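Local coordinates for sialidase B (Streptococcus pneumoniae serotype 4, PDB 4XJW), which catalyses the release of terminal sialic acids alpha-linked to oligosaccharides, glycoproteins and glycolipids, acting as an intramolecular trans-sialidase of glycosyl hydrolase family 33, at residues I255-F260 / G430-F436; I78-K83 / L137-N143; W96-K100 / Q648-L652. The protein carries 1 engineered substitution. One frame throughout, in Å; residues are numbered along the deposited sequence.

Contact 1 (I255-F260 / G430-F436); sequences IFAMKF and GESWEQF
Ala257 sits on the indole of Trp433, the tryptophan of an Asp-box (BNR) repeat, and lies at the corner just after edge strand 255-256, so that one four-stranded sheet of the catalytic propeller is joined to the hairpin of the next sheet. The methyl CB of Ala257 lies 3.6 Å from the centroid of the five-membered ring of Trp433, only 8° off its normal, a CH-pi contact for which a small, branchless residue is well suited. Ile255 follows along the same indole. With chi1 at 62°, its CG1 falls between backbone N and carbonyl carbon, and Ile255 CD1 reaches 3.7 Å from Trp433 CD1, close also to the carbonyl O of Gly430. Gly430 has phi 93°, where a CB would press on the preceding carbonyl, so glycine fits this turn.

At the other end Phe436 receives Met258, whose extended chain crosses it at about a right angle. Met258 SD stands 5.4 Å from the centroid of the Phe436 ring, oblique to it, a Met-aromatic contact. Phe260 CZ adds an apolar touch at 4.1 Å to Phe436 CZ, and Phe287 binds the pair, stacking on Phe260 and meeting Phe436 edge-to-face. Backbone polar groups are bridged by two waters: one joins Phe256 O to Trp433 N, the other donates to both Ala257 O and Glu434 O.

Ala257 and Met258 both face Ile239 in a classic beta bulge, where the chain turns a corner. The indole is held in turn by its own nitrogen, Trp433 NE1 donating to Thr241 OG1.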
loop_
_atom_site.group_PDB
_atom_site.type_symbol
_atom_site.label_atom_id
_atom_site.label_comp_id
_atom_site.label_asym_id
_atom_site.label_seq_id
_atom_site.Cartn_x
_atom_site.Cartn_y
_atom_site.Cartn_z
ATOM N N ILE A 255 13.275 -8.486 0.968
ATOM C CA ILE A 255 14.244 -8.494 -0.125
ATOM C C ILE A 255 13.523 -8.000 -1.359
ATOM O O ILE A 255 12.294 -7.853 -1.337
ATOM C CB ILE A 255 14.836 -9.901 -0.393
ATOM C CG1 ILE A 255 13.743 -10.897 -0.823
ATOM C CG2 ILE A 255 15.594 -10.368 0.825
ATOM C CD1 ILE A 255 14.282 -12.237 -1.337
ATOM N N PHE A 256 14.265 -7.747 -2.434
ATOM C CA PHE A 256 13.617 -7.374 -3.693
ATOM C C PHE A 256 13.402 -8.578 -4.589
ATOM O O PHE A 256 14.293 -9.416 -4.743
ATOM C CB PHE A 256 14.415 -6.317 -4.477
ATOM C CG PHE A 256 14.559 -5.007 -3.771
ATOM C CD1 PHE A 256 13.443 -4.220 -3.499
ATOM C CD2 PHE A 256 15.809 -4.539 -3.396
ATOM C CE1 PHE A 256 13.584 -3.003 -2.840
ATOM C CE2 PHE A 256 15.958 -3.331 -2.746
ATOM C CZ PHE A 256 14.845 -2.557 -2.466
ATOM N N ALA A 257 12.214 -8.639 -5.186
ATOM C CA ALA A 257 11.900 -9.594 -6.241
ATOM C C ALA A 257 12.178 -9.005 -7.620
ATOM O O ALA A 257 12.629 -9.717 -8.528
ATOM C CB ALA A 257 10.453 -10.059 -6.143
ATOM N N MET A 258 11.879 -7.718 -7.788
ATOM C CA MET A 258 12.188 -6.991 -9.023
ATOM C C MET A 258 12.640 -5.595 -8.651
ATOM O O MET A 258 11.988 -4.914 -7.849
ATOM C CB MET A 258 10.960 -6.892 -9.945
ATOM C CG MET A 258 10.445 -8.229 -10.460
ATOM S SD MET A 258 9.114 -8.008 -11.654
ATOM C CE MET A 258 8.644 -9.718 -11.915
ATOM N N LYS A 259 13.752 -5.160 -9.233
ATOM C CA LYS A 259 14.281 -3.843 -8.927
ATOM C C LYS A 259 15.019 -3.266 -10.120
ATOM O O LYS A 259 15.524 -4.004 -10.981
ATOM C CB LYS A 259 15.230 -3.914 -7.740
ATOM C CG LYS A 259 16.543 -4.585 -8.091
ATOM C CD LYS A 259 17.525 -4.521 -6.943
ATOM C CE LYS A 259 17.621 -3.101 -6.449
ATOM N NZ LYS A 259 18.615 -2.924 -5.354
ATOM N N PHE A 260 15.057 -1.938 -10.167
ATOM C CA PHE A 260 15.861 -1.190 -11.119
ATOM C C PHE A 260 16.796 -0.285 -10.341
ATOM O O PHE A 260 16.501 0.095 -9.203
ATOM C CB PHE A 260 14.980 -0.305 -11.998
ATOM C CG PHE A 260 14.294 -1.028 -13.113
ATOM C CD1 PHE A 260 15.008 -1.838 -13.985
ATOM C CD2 PHE A 260 12.924 -0.882 -13.306
ATOM C CE1 PHE A 260 14.368 -2.480 -15.046
ATOM C CE2 PHE A 260 12.282 -1.530 -14.357
ATOM C CZ PHE A 260 13.005 -2.328 -15.220
ATOM N N GLY A 430 11.026 -17.806 -1.751
ATOM C CA GLY A 430 11.100 -16.383 -1.475
ATOM C C GLY A 430 12.345 -15.919 -0.739
ATOM O O GLY A 430 12.412 -14.771 -0.312
ATOM N N GLU A 431 13.342 -16.788 -0.586
ATOM C CA GLU A 431 14.604 -16.355 0.015
ATOM C C GLU A 431 15.495 -15.604 -0.975
ATOM O O GLU A 431 16.334 -14.794 -0.572
ATOM C CB GLU A 431 15.353 -17.542 0.646
ATOM C CG GLU A 431 14.611 -18.141 1.838
ATOM C CD GLU A 431 14.979 -19.586 2.099
ATOM O OE1 GLU A 431 16.113 -19.975 1.750
ATOM O OE2 GLU A 431 14.132 -20.338 2.633
ATOM N N SER A 432 15.300 -15.879 -2.265
ATOM C CA SER A 432 15.873 -15.077 -3.342
ATOM C C SER A 432 15.028 -15.242 -4.605
ATOM O O SER A 432 14.289 -16.218 -4.739
ATOM C CB SER A 432 17.326 -15.470 -3.620
ATOM O OG SER A 432 17.405 -16.775 -4.160
ATOM N N TRP A 433 15.169 -14.292 -5.530
ATOM C CA TRP A 433 14.419 -14.277 -6.782
ATOM C C TRP A 433 15.365 -14.191 -7.971
ATOM O O TRP A 433 16.398 -13.516 -7.904
ATOM C CB TRP A 433 13.456 -13.079 -6.810
ATOM C CG TRP A 433 12.410 -13.144 -5.744
ATOM C CD1 TRP A 433 12.466 -12.564 -4.504
ATOM C CD2 TRP A 433 11.168 -13.853 -5.799
ATOM N NE1 TRP A 433 11.316 -12.844 -3.802
ATOM C CE2 TRP A 433 10.507 -13.640 -4.572
ATOM C CE3 TRP A 433 10.532 -14.626 -6.783
ATOM C CZ2 TRP A 433 9.248 -14.203 -4.284
ATOM C CZ3 TRP A 433 9.277 -15.180 -6.501
ATOM C CH2 TRP A 433 8.649 -14.955 -5.265
ATOM N N GLU A 434 15.000 -14.885 -9.049
ATOM C CA GLU A 434 15.737 -14.863 -10.306
ATOM C C GLU A 434 15.619 -13.526 -11.011
ATOM O O GLU A 434 14.762 -12.697 -10.673
ATOM C CB GLU A 434 15.192 -15.934 -11.247
ATOM C CG GLU A 434 15.454 -17.367 -10.780
ATOM C CD GLU A 434 16.934 -17.632 -10.582
ATOM O OE1 GLU A 434 17.726 -17.228 -11.460
ATOM O OE2 GLU A 434 17.298 -18.227 -9.549
ATOM N N GLN A 435 16.468 -13.319 -12.012
ATOM C CA GLN A 435 16.312 -12.156 -12.881
ATOM C C GLN A 435 15.007 -12.278 -13.659
ATOM O O GLN A 435 14.670 -13.352 -14.168
ATOM C CB GLN A 435 17.505 -12.021 -13.826
ATOM C CG GLN A 435 18.828 -11.700 -13.121
ATOM C CD GLN A 435 18.771 -10.408 -12.323
ATOM O OE1 GLN A 435 18.132 -9.437 -12.733
ATOM N NE2 GLN A 435 19.433 -10.395 -11.173
ATOM N N PHE A 436 14.272 -11.176 -13.762
ATOM C CA PHE A 436 12.971 -11.214 -14.420
ATOM C C PHE A 436 13.071 -11.450 -15.928
ATOM O O PHE A 436 14.079 -11.122 -16.555
ATOM C CB PHE A 436 12.115 -9.972 -14.081
ATOM C CG PHE A 436 12.545 -8.697 -14.777
ATOM C CD1 PHE A 436 12.194 -8.450 -16.100
ATOM C CD2 PHE A 436 13.269 -7.732 -14.088
ATOM C CE1 PHE A 436 12.574 -7.285 -16.734
ATOM C CE2 PHE A 436 13.660 -6.558 -14.716
ATOM C CZ PHE A 436 13.308 -6.334 -16.037
HETATM O O HOH W 1 15.917 -11.701 -4.639
HETATM O O HOH W 2 13.758 -10.146 -10.816
#

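Contact 2 (I78-K83 / L137-N143); sequences IRDAQK and LPISNIN. With PO4 (phosphate ion), chain D.
The end of strand 74-80 passes closest to the irregular loop 137-143 at Asp80 and Ile142, whose CA atoms are 5.7 Å apart, and beyond it residues 81-83 curl with helical backbone angles. Asp80 has polar partners in both segments. Its CG is anti to the backbone N (chi1 -174°), which carries the carboxylate across to the loop, where Asp80 OD2 accepts from Asn143 N at 2.7 Å in a nearly straight bond (167°). Lys83 NZ reaches the same Asp80 OD2 at 2.6 Å as a salt bridge. The two donors arrive from opposite faces of the carboxylate plane, which should favour the charged form and limit its rotation. The other oxygen, OD1, accepts from Lys83 N, forming an Asx motif that ties the carboxylate to its own turn.

Lysine suits position 83 because its long chain, bent at the last torsion, spans to the loop and lets Lys83 NZ also donate to Asn141 O at 3.0 Å, nearly along the C=O axis. On the way, Lys83 CD lies 3.6 Å from Leu137 CD1. Leu137 CD2 turns to Ile78 CG2 at 3.7 Å, while Ile142 CG2 packs on the carbonyl O of Arg79. Toward the surface, Asn143 ND2 gives a straight bond to Gln82 OE1, its acceptor lying in the amide plane of Asn143 but the donor above that of Gln82; the same oxygen also accepts from Asn62 ND2, its stronger partner. Arg79, whose CB points away from the loop, donates through NH1 to O2 of a phosphate ion, probably from the crystallisation liquor, which Arg155 also binds.

Such a loop, passing from strand 126-132 of one sheet to strand 147-150 of the other and packing against the end of strand 74-80, belongs to the concanavalin-like beta sandwich of the N-terminal sialidase domain.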
loop_
_atom_site.group_PDB
_atom_site.type_symbol
_atom_site.label_atom_id
_atom_site.label_comp_id
_atom_site.label_asym_id
_atom_site.label_seq_id
_atom_site.Cartn_x
_atom_site.Cartn_y
_atom_site.Cartn_z
ATOM N N ILE A 78 -1.063 24.356 18.299
ATOM C CA ILE A 78 -0.230 25.066 19.267
ATOM C C ILE A 78 -0.323 26.545 18.933
ATOM O O ILE A 78 0.190 26.989 17.902
ATOM C CB ILE A 78 1.236 24.571 19.256
ATOM C CG1 ILE A 78 1.306 23.067 19.000
ATOM C CG2 ILE A 78 1.918 24.890 20.570
ATOM C CD1 ILE A 78 2.421 22.652 18.082
ATOM N N ARG A 79 -1.009 27.306 19.787
ATOM C CA ARG A 79 -1.407 28.664 19.424
ATOM C C ARG A 79 -1.154 29.665 20.539
ATOM O O ARG A 79 -1.461 29.401 21.703
ATOM C CB ARG A 79 -2.893 28.694 19.060
ATOM C CG ARG A 79 -3.298 27.643 18.038
ATOM C CD ARG A 79 -4.755 27.757 17.675
ATOM N NE ARG A 79 -5.018 29.002 16.967
ATOM C CZ ARG A 79 -6.222 29.425 16.591
ATOM N NH1 ARG A 79 -7.306 28.704 16.861
ATOM N NH2 ARG A 79 -6.337 30.581 15.948
ATOM N N ASP A 80 -0.611 30.820 20.172
ATOM C CA ASP A 80 -0.391 31.906 21.124
ATOM C C ASP A 80 -0.502 33.208 20.341
ATOM O O ASP A 80 0.359 33.516 19.517
ATOM C CB ASP A 80 0.992 31.783 21.772
ATOM C CG ASP A 80 1.231 32.808 22.881
ATOM O OD1 ASP A 80 0.947 34.004 22.673
ATOM O OD2 ASP A 80 1.726 32.410 23.956
ATOM N N ALA A 81 -1.570 33.959 20.590
ATOM C CA ALA A 81 -1.867 35.157 19.812
ATOM C C ALA A 81 -0.858 36.267 20.063
ATOM O O ALA A 81 -0.580 37.071 19.176
ATOM C CB ALA A 81 -3.265 35.645 20.112
ATOM N N GLN A 82 -0.323 36.317 21.277
ATOM C CA GLN A 82 0.630 37.363 21.637
ATOM C C GLN A 82 2.009 37.104 21.036
ATOM O O GLN A 82 2.800 38.029 20.860
ATOM C CB GLN A 82 0.726 37.513 23.155
ATOM C CG GLN A 82 -0.476 38.223 23.784
ATOM C CD GLN A 82 -1.711 37.339 23.869
ATOM O OE1 GLN A 82 -1.681 36.272 24.479
ATOM N NE2 GLN A 82 -2.799 37.781 23.263
ATOM N N LYS A 83 2.300 35.839 20.735
ATOM C CA LYS A 83 3.536 35.489 20.046
ATOM C C LYS A 83 3.316 35.434 18.534
ATOM O O LYS A 83 4.272 35.334 17.761
ATOM C CB LYS A 83 4.082 34.151 20.550
ATOM C CG LYS A 83 4.421 34.116 22.044
ATOM C CD LYS A 83 4.810 32.702 22.494
ATOM C CE LYS A 83 5.165 32.643 23.980
ATOM N NZ LYS A 83 4.071 33.149 24.873
ATOM N N LEU A 137 7.312 27.062 20.078
ATOM C CA LEU A 137 6.352 27.427 21.107
ATOM C C LEU A 137 6.201 26.271 22.085
ATOM O O LEU A 137 5.518 25.285 21.792
ATOM C CB LEU A 137 4.993 27.773 20.492
ATOM C CG LEU A 137 3.847 28.102 21.456
ATOM C CD1 LEU A 137 4.282 29.146 22.487
ATOM C CD2 LEU A 137 2.610 28.567 20.704
ATOM N N PRO A 138 6.853 26.381 23.251
ATOM C CA PRO A 138 6.683 25.384 24.312
ATOM C C PRO A 138 5.221 25.339 24.732
ATOM O O PRO A 138 4.604 26.399 24.875
ATOM C CB PRO A 138 7.544 25.943 25.447
ATOM C CG PRO A 138 8.542 26.842 24.774
ATOM C CD PRO A 138 7.799 27.451 23.628
ATOM N N ILE A 139 4.656 24.149 24.909
ATOM C CA ILE A 139 3.243 24.060 25.256
ATOM C C ILE A 139 2.990 24.643 26.648
ATOM O O ILE A 139 1.896 25.112 26.943
ATOM C CB ILE A 139 2.675 22.615 25.151
ATOM C CG1 ILE A 139 3.332 21.694 26.177
ATOM C CG2 ILE A 139 2.846 22.064 23.747
ATOM C CD1 ILE A 139 2.728 20.294 26.223
ATOM N N SER A 140 4.024 24.645 27.484
ATOM C CA SER A 140 3.930 25.205 28.826
ATOM C C SER A 140 4.086 26.724 28.846
ATOM O O SER A 140 3.903 27.357 29.884
ATOM C CB SER A 140 5.019 24.600 29.704
ATOM O OG SER A 140 6.293 24.922 29.173
ATOM N N ASN A 141 4.443 27.318 27.713
ATOM C CA ASN A 141 4.699 28.752 27.705
ATOM C C ASN A 141 3.688 29.539 26.881
ATOM O O ASN A 141 3.937 30.685 26.500
ATOM C CB ASN A 141 6.128 29.057 27.251
ATOM C CG ASN A 141 6.589 30.445 27.674
ATOM O OD1 ASN A 141 6.277 30.906 28.775
ATOM N ND2 ASN A 141 7.322 31.118 26.797
ATOM N N ILE A 142 2.541 28.930 26.605
ATOM C CA ILE A 142 1.455 29.675 25.980
ATOM C C ILE A 142 0.952 30.727 26.979
ATOM O O ILE A 142 0.668 30.413 28.136
ATOM C CB ILE A 142 0.328 28.746 25.495
ATOM C CG1 ILE A 142 0.828 27.882 24.334
ATOM C CG2 ILE A 142 -0.892 29.539 25.075
ATOM C CD1 ILE A 142 -0.021 26.654 24.062
ATOM N N ASN A 143 0.888 31.979 26.537
ATOM C CA ASN A 143 0.577 33.088 27.438
ATOM C C ASN A 143 -0.744 32.914 28.174
ATOM O O ASN A 143 -1.797 32.770 27.552
ATOM C CB ASN A 143 0.574 34.414 26.678
ATOM C CG ASN A 143 0.467 35.615 27.609
ATOM O OD1 ASN A 143 1.036 35.618 28.706
ATOM N ND2 ASN A 143 -0.274 36.631 27.184
HETATM P P PO4 D . -10.733 28.255 15.684
HETATM O O1 PO4 D . -12.108 28.215 16.298
HETATM O O2 PO4 D . -9.904 29.350 16.329
HETATM O O3 PO4 D . -10.077 26.907 15.929
HETATM O O4 PO4 D . -10.861 28.504 14.203
#

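Contact 3 (W96-K100 / Q648-L652); sequences WGKHK and QYIDL
Trp96 and Gln648 open an interdomain contact in which side chains of and flanking the short strand 98-99 of the N-terminal lectin-like domain reach the last strand, 647-652, of the catalytic propeller. The two segments run 15° apart, but their nearest CA atoms, Lys100 and Leu652, are 8.0 Å apart, so side chains and water make the join.

Trp96 NE1 donates to Gln648 OE1 at 2.9 Å, the acceptor at the indole edge and the donor in the carbonyl plane. Ring and amide are nearly coplanar, 13° apart, and Gln648 NE2 is held by Asn645 O, which fixes which way the amide faces. Tryptophan suits the spot by pairing this N-H with a broad hydrocarbon rim: Trp96 CH2 rests 3.9 Å from Ile650 CG2.

Farther along, the extended chain of Lys100 runs past Leu652 in the opposite direction, Lys100 CE at 3.8 Å from Leu652 CD2, while its CG covers one face of the His99 imidazole. His99 CE1 touches the same methyl, Leu652 CD2, at 4.0 Å. Past this apolar patch, a water accepts a hydrogen bond from Lys100 NZ, donates one to Asp651 O and is hydrogen-bonded to His99 NE2. The carboxylate of Asp651 is engaged by His625.

Strand 102-113 supports Trp96 and His99 from the lectin-like side, strand 626-631 backs Trp96 and Ile650, and Tyr604 of strand 597-605 touches both His99 and Leu652.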
loop_
_atom_site.group_PDB
_atom_site.type_symbol
_atom_site.label_atom_id
_atom_site.label_comp_id
_atom_site.label_asym_id
_atom_site.label_seq_id
_atom_site.Cartn_x
_atom_site.Cartn_y
_atom_site.Cartn_z
ATOM N N TRP A 96 -6.763 3.464 15.086
ATOM C CA TRP A 96 -7.679 2.333 15.020
ATOM C C TRP A 96 -8.920 2.627 15.846
ATOM O O TRP A 96 -8.868 3.411 16.806
ATOM C CB TRP A 96 -6.991 1.082 15.559
ATOM C CG TRP A 96 -6.281 0.305 14.485
ATOM C CD1 TRP A 96 -5.039 0.569 13.963
ATOM C CD2 TRP A 96 -6.775 -0.849 13.787
ATOM N NE1 TRP A 96 -4.733 -0.366 12.987
ATOM C CE2 TRP A 96 -5.785 -1.241 12.860
ATOM C CE3 TRP A 96 -7.968 -1.581 13.845
ATOM C CZ2 TRP A 96 -5.950 -2.336 12.001
ATOM C CZ3 TRP A 96 -8.125 -2.672 13.004
ATOM C CH2 TRP A 96 -7.121 -3.037 12.092
ATOM N N GLY A 97 -10.035 2.004 15.484
ATOM C CA GLY A 97 -11.290 2.204 16.196
ATOM C C GLY A 97 -11.721 0.960 16.953
ATOM O O GLY A 97 -11.805 0.966 18.194
ATOM N N LYS A 98 -11.971 -0.115 16.201
ATOM C CA LYS A 98 -12.415 -1.394 16.760
ATOM C C LYS A 98 -11.696 -2.557 16.090
ATOM O O LYS A 98 -11.248 -2.450 14.950
ATOM C CB LYS A 98 -13.923 -1.591 16.552
ATOM C CG LYS A 98 -14.817 -0.689 17.389
ATOM C CD LYS A 98 -16.302 -1.026 17.209
ATOM C CE LYS A 98 -16.722 -2.216 18.074
ATOM N NZ LYS A 98 -18.014 -2.808 17.622
ATOM N N HIS A 99 -11.615 -3.678 16.807
ATOM C CA HIS A 99 -11.000 -4.903 16.307
ATOM C C HIS A 99 -11.650 -6.051 17.068
ATOM O O HIS A 99 -11.739 -6.001 18.296
ATOM C CB HIS A 99 -9.486 -4.855 16.549
ATOM C CG HIS A 99 -8.747 -6.085 16.115
ATOM N ND1 HIS A 99 -8.670 -6.491 14.800
ATOM C CD2 HIS A 99 -8.012 -6.971 16.826
ATOM C CE1 HIS A 99 -7.943 -7.593 14.724
ATOM N NE2 HIS A 99 -7.531 -7.903 15.939
ATOM N N LYS A 100 -12.144 -7.047 16.334
ATOM C CA LYS A 100 -12.772 -8.232 16.928
ATOM C C LYS A 100 -13.860 -7.890 17.946
ATOM O O LYS A 100 -13.952 -8.513 19.012
ATOM C CB LYS A 100 -11.720 -9.136 17.559
ATOM C CG LYS A 100 -10.772 -9.759 16.550
ATOM C CD LYS A 100 -9.700 -10.573 17.249
ATOM C CE LYS A 100 -8.792 -11.230 16.236
ATOM N NZ LYS A 100 -7.772 -12.104 16.886
ATOM N N GLN A 648 -0.903 -2.611 6.772
ATOM C CA GLN A 648 -0.859 -3.305 8.057
ATOM C C GLN A 648 -1.441 -4.704 7.960
ATOM O O GLN A 648 -2.262 -4.991 7.092
ATOM C CB GLN A 648 -1.638 -2.484 9.090
ATOM C CG GLN A 648 -1.049 -1.101 9.310
ATOM C CD GLN A 648 -1.807 -0.263 10.306
ATOM O OE1 GLN A 648 -2.849 -0.662 10.821
ATOM N NE2 GLN A 648 -1.280 0.940 10.577
ATOM N N TYR A 649 -0.987 -5.574 8.862
ATOM C CA TYR A 649 -1.351 -6.993 8.866
ATOM C C TYR A 649 -2.119 -7.352 10.140
ATOM O O TYR A 649 -1.689 -7.023 11.260
ATOM C CB TYR A 649 -0.080 -7.855 8.784
ATOM C CG TYR A 649 -0.348 -9.352 8.894
ATOM C CD1 TYR A 649 -0.800 -10.064 7.797
ATOM C CD2 TYR A 649 -0.159 -10.039 10.097
ATOM C CE1 TYR A 649 -1.054 -11.434 7.883
ATOM C CE2 TYR A 649 -0.414 -11.416 10.194
ATOM C CZ TYR A 649 -0.864 -12.099 9.074
ATOM O OH TYR A 649 -1.135 -13.451 9.129
ATOM N N ILE A 650 -3.242 -8.045 9.972
ATOM C CA ILE A 650 -3.990 -8.567 11.116
ATOM C C ILE A 650 -4.261 -10.064 10.953
ATOM O O ILE A 650 -4.243 -10.591 9.838
ATOM C CB ILE A 650 -5.318 -7.823 11.341
ATOM C CG1 ILE A 650 -6.218 -7.937 10.104
ATOM C CG2 ILE A 650 -5.070 -6.350 11.700
ATOM C CD1 ILE A 650 -7.629 -7.420 10.312
ATOM N N ASP A 651 -4.536 -10.722 12.078
ATOM C CA ASP A 651 -4.876 -12.139 12.116
ATOM C C ASP A 651 -6.308 -12.281 12.634
ATOM O O ASP A 651 -6.638 -11.743 13.693
ATOM C CB ASP A 651 -3.900 -12.871 13.053
ATOM C CG ASP A 651 -4.194 -14.358 13.176
ATOM O OD1 ASP A 651 -5.120 -14.728 13.935
ATOM O OD2 ASP A 651 -3.479 -15.155 12.533
ATOM N N LEU A 652 -7.153 -12.987 11.889
ATOM C CA LEU A 652 -8.534 -13.204 12.302
ATOM C C LEU A 652 -8.868 -14.690 12.337
ATOM O O LEU A 652 -8.264 -15.497 11.619
ATOM C CB LEU A 652 -9.491 -12.481 11.363
ATOM C CG LEU A 652 -9.405 -10.951 11.369
ATOM C CD1 LEU A 652 -10.182 -10.369 10.190
ATOM C CD2 LEU A 652 -9.918 -10.409 12.682
HETATM O O HOH W 3 -5.796 -10.313 16.168
HETATM O O HOH W 4 -6.320 -14.058 16.148
#

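From the N terminus, the chain opens contact 2 at 78-83 and then contact 3 at 96-100, before contact 2 closes at 137-143. These two therefore cross: the loop of contact 2 lies wholly in the lectin-like domain, whereas that of contact 3 runs on into the propeller and returns only with its last strand, 647-652. Contact 1 opens at 255-260, after contact 2 has closed, and its 430-436 partner arrives within the span of contact 3, in which it is nested. Contacts 1 and 2 lie on opposite sides of the chain's centre, their centres 52 Å apart. Thus one contact serves each domain internally, and contact 3 joins the two.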